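Local coordinates for putative RnfG subunit of electron transport complex (Thermotoga maritima, PDB 3DCZ), which probably serves as the FMN-carrying subunit of a membrane-bound complex that couples electron transfer to the translocation of ions across the membrane, at residues A22-A27 with I56-L61; N151-D156 with A194-Y199. One frame throughout, in Å; residues are numbered along the deposited sequence. Where two conformers were deposited one is given.

Contact 1. Residues A22-A27 with I56-L61; sequences AAKLSA and IETVVL
K24, on the first turn of helix 22-31, reaches I56, E57 and T58 where the chain runs through a loop before it becomes strand at V59. Within 22-27 the backbone is regular helix, S26 N bonding to A22 O and A27 N to A23 O, whereas I56 to T58 form no helix or strand and can turn main-chain oxygens toward the lysine. With CG anti to the backbone N (chi1 -177°) and every later torsion also near 180°, K24 is fully extended, its amine carried straight to the loop. There K24 NZ donates to I56 O at 2.8 Å, approaching from above the carbonyl plane, 62° out of it, and to T58 OG1 at 2.9 Å. E57 O comes nearer still, 2.7 Å from K24 NZ, but lies too far off the direction of an N-H to count as a hydrogen bond. The methylenes serve as well: K24 CD packs on I56 CD1 at 3.8 Å as the two side chains lie alongside, running in opposing senses, an apolar stem leading to a polar tip. A methionine here would probably leave I56 O and T58 OG1 without their shared donor. A third hydrogen bond joins K24 NZ and Y74 OH on strand 67-77, which also pairs with strand 59-64, while I56 and L25 both rest on V51 of helix 44-54, and A23 and A27 pack against strand 110-120.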
loop_
_atom_site.group_PDB
_atom_site.type_symbol
_atom_site.label_atom_id
_atom_site.label_comp_id
_atom_site.label_asym_id
_atom_site.label_seq_id
_atom_site.Cartn_x
_atom_site.Cartn_y
_atom_site.Cartn_z
ATOM N N ALA A 22 -17.753 -4.338 -3.923
ATOM C CA ALA A 22 -17.771 -3.272 -2.956
ATOM C C ALA A 22 -16.458 -3.226 -2.206
ATOM O O ALA A 22 -15.897 -2.152 -2.097
ATOM C CB ALA A 22 -18.951 -3.393 -1.999
ATOM N N ALA A 23 -15.938 -4.371 -1.747
ATOM C CA ALA A 23 -14.708 -4.404 -0.923
ATOM C C ALA A 23 -13.508 -3.791 -1.646
ATOM O O ALA A 23 -12.755 -2.982 -1.093
ATOM C CB ALA A 23 -14.368 -5.823 -0.504
ATOM N N LYS A 24 -13.306 -4.189 -2.892
ATOM C CA LYS A 24 -12.157 -3.675 -3.650
ATOM C C LYS A 24 -12.253 -2.157 -3.850
ATOM O O LYS A 24 -11.303 -1.408 -3.581
ATOM C CB LYS A 24 -12.040 -4.384 -5.001
ATOM C CG LYS A 24 -10.832 -3.950 -5.786
ATOM C CD LYS A 24 -10.647 -4.739 -7.070
ATOM C CE LYS A 24 -9.510 -4.157 -7.885
ATOM N NZ LYS A 24 -9.283 -4.972 -9.137
ATOM N N LEU A 25 -13.408 -1.701 -4.341
ATOM C CA LEU A 25 -13.617 -0.282 -4.565
ATOM C C LEU A 25 -13.493 0.505 -3.261
ATOM O O LEU A 25 -12.892 1.584 -3.224
ATOM C CB LEU A 25 -14.972 -0.029 -5.254
ATOM C CG LEU A 25 -15.250 1.409 -5.641
ATOM C CD1 LEU A 25 -14.186 1.947 -6.598
ATOM C CD2 LEU A 25 -16.655 1.488 -6.305
ATOM N N SER A 26 -14.027 -0.043 -2.181
ATOM C CA SER A 26 -13.920 0.592 -0.868
ATOM C C SER A 26 -12.445 0.748 -0.456
ATOM O O SER A 26 -12.020 1.797 0.047
ATOM C CB SER A 26 -14.671 -0.245 0.167
ATOM O OG SER A 26 -14.417 0.215 1.479
ATOM N N ALA A 27 -11.656 -0.306 -0.668
ATOM C CA ALA A 27 -10.221 -0.282 -0.367
ATOM C C ALA A 27 -9.467 0.746 -1.185
ATOM O O ALA A 27 -8.581 1.439 -0.668
ATOM C CB ALA A 27 -9.574 -1.687 -0.535
ATOM N N ILE A 56 -12.206 -3.256 -13.252
ATOM C CA ILE A 56 -12.350 -3.635 -11.851
ATOM C C ILE A 56 -11.837 -5.051 -11.585
ATOM O O ILE A 56 -11.707 -5.457 -10.433
ATOM C CB ILE A 56 -13.845 -3.516 -11.396
ATOM C CG1 ILE A 56 -14.004 -3.535 -9.867
ATOM C CG2 ILE A 56 -14.657 -4.660 -11.999
ATOM C CD1 ILE A 56 -13.166 -2.642 -9.001
ATOM N N GLU A 57 -11.530 -5.800 -12.642
ATOM C CA GLU A 57 -10.948 -7.117 -12.473
ATOM C C GLU A 57 -9.637 -7.046 -11.704
ATOM O O GLU A 57 -9.030 -5.985 -11.600
ATOM C CB GLU A 57 -10.677 -7.758 -13.832
ATOM C CG GLU A 57 -9.401 -7.309 -14.539
ATOM C CD GLU A 57 -9.486 -6.029 -15.338
ATOM O OE1 GLU A 57 -10.556 -5.418 -15.424
ATOM O OE2 GLU A 57 -8.440 -5.672 -15.920
ATOM N N THR A 58 -9.251 -8.178 -11.139
ATOM C CA THR A 58 -7.906 -8.335 -10.559
ATOM C C THR A 58 -7.169 -9.366 -11.388
ATOM O O THR A 58 -7.657 -10.473 -11.565
ATOM C CB THR A 58 -7.949 -8.710 -9.066
ATOM O OG1 THR A 58 -8.554 -7.624 -8.337
ATOM C CG2 THR A 58 -6.562 -8.970 -8.500
ATOM N N VAL A 59 -6.009 -8.945 -11.893
ATOM C CA VAL A 59 -5.142 -9.761 -12.733
ATOM C C VAL A 59 -3.717 -9.758 -12.175
ATOM O O VAL A 59 -3.316 -8.819 -11.508
ATOM C CB VAL A 59 -5.138 -9.237 -14.175
ATOM C CG1 VAL A 59 -6.492 -9.458 -14.799
ATOM C CG2 VAL A 59 -4.758 -7.742 -14.205
ATOM N N VAL A 60 -2.968 -10.829 -12.418
ATOM C CA VAL A 60 -1.548 -10.832 -12.031
ATOM C C VAL A 60 -0.736 -9.920 -12.962
ATOM O O VAL A 60 -0.749 -10.088 -14.210
ATOM C CB VAL A 60 -0.950 -12.227 -12.059
ATOM C CG1 VAL A 60 0.582 -12.172 -11.795
ATOM C CG2 VAL A 60 -1.686 -13.151 -11.053
ATOM N N LEU A 61 -0.004 -9.005 -12.342
ATOM C CA LEU A 61 1.011 -8.215 -13.086
ATOM C C LEU A 61 2.382 -8.843 -13.118
ATOM O O LEU A 61 3.016 -8.909 -14.178
ATOM C CB LEU A 61 1.137 -6.817 -12.516
ATOM C CG LEU A 61 -0.035 -5.896 -12.740
ATOM C CD1 LEU A 61 0.164 -4.612 -11.856
ATOM C CD2 LEU A 61 -0.244 -5.578 -14.190
#

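Contact 2. Residues N151-D156 with A194-Y199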
loop_
_atom_site.group_PDB
_atom_site.type_symbol
_atom_site.label_atom_id
_atom_site.label_comp_id
_atom_site.label_asym_id
_atom_site.label_seq_id
_atom_site.Cartn_x
_atom_site.Cartn_y
_atom_site.Cartn_z
ATOM N N ASN A 151 14.876 1.967 2.146
ATOM C CA ASN A 151 15.494 1.131 3.217
ATOM C C ASN A 151 14.940 -0.309 3.135
ATOM O O ASN A 151 15.598 -1.280 3.546
ATOM C CB ASN A 151 15.134 1.672 4.629
ATOM C CG ASN A 151 15.944 2.939 5.085
ATOM O OD1 ASN A 151 15.590 3.581 6.089
ATOM N ND2 ASN A 151 17.018 3.269 4.388
ATOM N N GLY A 152 13.687 -0.404 2.699
ATOM C CA GLY A 152 12.923 -1.661 2.715
ATOM C C GLY A 152 12.067 -1.685 3.970
ATOM O O GLY A 152 12.564 -1.436 5.055
ATOM N N LEU A 153 10.784 -2.007 3.837
ATOM C CA LEU A 153 9.924 -2.125 5.019
ATOM C C LEU A 153 10.216 -3.397 5.799
ATOM O O LEU A 153 10.499 -4.442 5.211
ATOM C CB LEU A 153 8.462 -2.125 4.591
ATOM C CG LEU A 153 7.960 -0.923 3.817
ATOM C CD1 LEU A 153 6.545 -1.262 3.342
ATOM C CD2 LEU A 153 7.959 0.270 4.766
ATOM N N ARG A 154 10.101 -3.328 7.122
ATOM C CA ARG A 154 10.277 -4.499 7.961
ATOM C C ARG A 154 9.513 -4.275 9.246
ATOM O O ARG A 154 9.323 -3.123 9.669
ATOM C CB ARG A 154 11.746 -4.745 8.197
ATOM C CG ARG A 154 12.445 -3.624 8.766
ATOM C CD ARG A 154 13.946 -3.948 8.835
ATOM N NE ARG A 154 14.629 -2.747 9.243
ATOM C CZ ARG A 154 15.784 -2.721 9.883
ATOM N NH1 ARG A 154 16.421 -3.841 10.165
ATOM N NH2 ARG A 154 16.278 -1.557 10.207
ATOM N N VAL A 155 9.031 -5.367 9.823
ATOM C CA VAL A 155 8.397 -5.273 11.135
ATOM C C VAL A 155 9.455 -4.980 12.213
ATOM O O VAL A 155 10.640 -5.305 12.040
ATOM C CB VAL A 155 7.587 -6.560 11.441
ATOM C CG1 VAL A 155 6.498 -6.767 10.391
ATOM C CG2 VAL A 155 8.507 -7.805 11.583
ATOM N N ASP A 156 9.045 -4.380 13.338
ATOM C CA ASP A 156 10.027 -3.934 14.349
ATOM C C ASP A 156 10.851 -5.075 14.955
ATOM O O ASP A 156 12.019 -4.856 15.301
ATOM C CB ASP A 156 9.420 -2.996 15.419
ATOM C CG ASP A 156 8.396 -3.659 16.314
ATOM O OD1 ASP A 156 7.443 -4.299 15.818
ATOM O OD2 ASP A 156 8.533 -3.466 17.549
ATOM N N ALA A 194 4.355 -8.108 0.816
ATOM C CA ALA A 194 3.496 -7.639 -0.279
ATOM C C ALA A 194 3.783 -6.165 -0.652
ATOM O O ALA A 194 3.961 -5.808 -1.829
ATOM C CB ALA A 194 2.018 -7.840 0.089
ATOM N N LEU A 195 3.859 -5.318 0.362
ATOM C CA LEU A 195 4.142 -3.885 0.171
ATOM C C LEU A 195 5.510 -3.682 -0.504
ATOM O O LEU A 195 5.649 -2.898 -1.450
ATOM C CB LEU A 195 4.081 -3.158 1.524
ATOM C CG LEU A 195 2.659 -3.013 2.060
ATOM C CD1 LEU A 195 2.713 -2.459 3.496
ATOM C CD2 LEU A 195 1.772 -2.117 1.134
ATOM N N ASN A 196 6.514 -4.412 -0.027
ATOM C CA ASN A 196 7.824 -4.325 -0.607
ATOM C C ASN A 196 7.837 -4.758 -2.081
ATOM O O ASN A 196 8.536 -4.190 -2.912
ATOM C CB ASN A 196 8.808 -5.167 0.191
ATOM C CG ASN A 196 9.281 -4.498 1.462
ATOM O OD1 ASN A 196 9.358 -3.256 1.537
ATOM N ND2 ASN A 196 9.657 -5.309 2.442
ATOM N N LEU A 197 7.076 -5.797 -2.413
ATOM C CA LEU A 197 6.980 -6.222 -3.799
ATOM C C LEU A 197 6.299 -5.207 -4.694
ATOM O O LEU A 197 6.703 -5.007 -5.852
ATOM C CB LEU A 197 6.285 -7.588 -3.895
ATOM C CG LEU A 197 7.067 -8.769 -3.319
ATOM C CD1 LEU A 197 6.192 -10.017 -3.390
ATOM C CD2 LEU A 197 8.365 -8.906 -4.084
HETATM N N MSE A 198 5.223 -4.598 -4.197
HETATM C CA MSE A 198 4.525 -3.584 -4.966
HETATM C C MSE A 198 5.453 -2.404 -5.269
HETATM O O MSE A 198 5.467 -1.875 -6.370
HETATM C CB MSE A 198 3.272 -3.131 -4.198
HETATM C CG MSE A 198 2.111 -4.071 -4.368
HETATM SE SE MSE A 198 0.560 -3.361 -3.339
HETATM C CE MSE A 198 1.064 -4.489 -2.184
ATOM N N TYR A 199 6.252 -2.026 -4.274
ATOM C CA TYR A 199 7.253 -0.969 -4.467
ATOM C C TYR A 199 8.291 -1.372 -5.516
ATOM O O TYR A 199 8.608 -0.582 -6.416
ATOM C CB TYR A 199 7.900 -0.620 -3.144
ATOM C CG TYR A 199 9.003 0.402 -3.258
ATOM C CD1 TYR A 199 8.720 1.766 -3.485
ATOM C CD2 TYR A 199 10.338 0.024 -3.117
ATOM C CE1 TYR A 199 9.762 2.698 -3.580
ATOM C CE2 TYR A 199 11.361 0.960 -3.222
ATOM C CZ TYR A 199 11.059 2.288 -3.445
ATOM O OH TYR A 199 12.108 3.216 -3.496
#
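L195 and N196, neighbours on helix 188-206 of the FMN-binding domain, meet L153 of the same domain in two different ways, one apolar and one polar; in the polar one the side-chain amide of N196 bonds both the N-H and the C=O of L153. L195 comes first along the helix. L195 CB receives L153 CD1 at 3.6 Å, so two branched aliphatic chains close a buried patch that A102 of strand 98-107 borders on the side of L195 and V144 and V192 on the side of L153. At N196, chi1 of -79° puts CG anti to the carbonyl carbon and swings the amide out to the L153 backbone. N196 OD1 accepts from L153 N at 3.0 Å, the donor lying in the carbonyl plane on a lone pair. N196 ND2 completes the pair by donating to L153 O at 3.0 Å, nearly straight at 168°, with the acceptor only 4° out of the amide plane. Asparagine suits this place because one short, flat group offers acceptor and donor side by side, just where 154-155 is about to begin pairing with 174-175. Helix 146-151 gives way at G152, whose positive phi would jam a side chain against the preceding carbonyl, and the turn delivers L153 to the amide. Farther along, Y199 packs on L149 and K150 of helix 146-151, while its backbone keeps the helix regular, Y199 N bonding to L195 O at 3.0 Å.

Both segments of contact 1 come earlier in the chain than those of contact 2, so the two follow in series. Their centres lie about 21 Å apart on opposite sides of the chain's centre, and their nearest atoms stay about 8 Å from each other. The five-stranded antiparallel sheet relates them: contact 1 involves its outermost strand 59-64, and its helix 22-31 also packs on the other outermost strand, 110-120, whereas in contact 2 helix 188-206 lies on strand 98-107. Contact 2 belongs to the FMN-binding domain and joins this C-terminal helix to the segment that leads into the small parallel sheet. The N-terminal and C-terminal helices are thus tied to the fold at separate places.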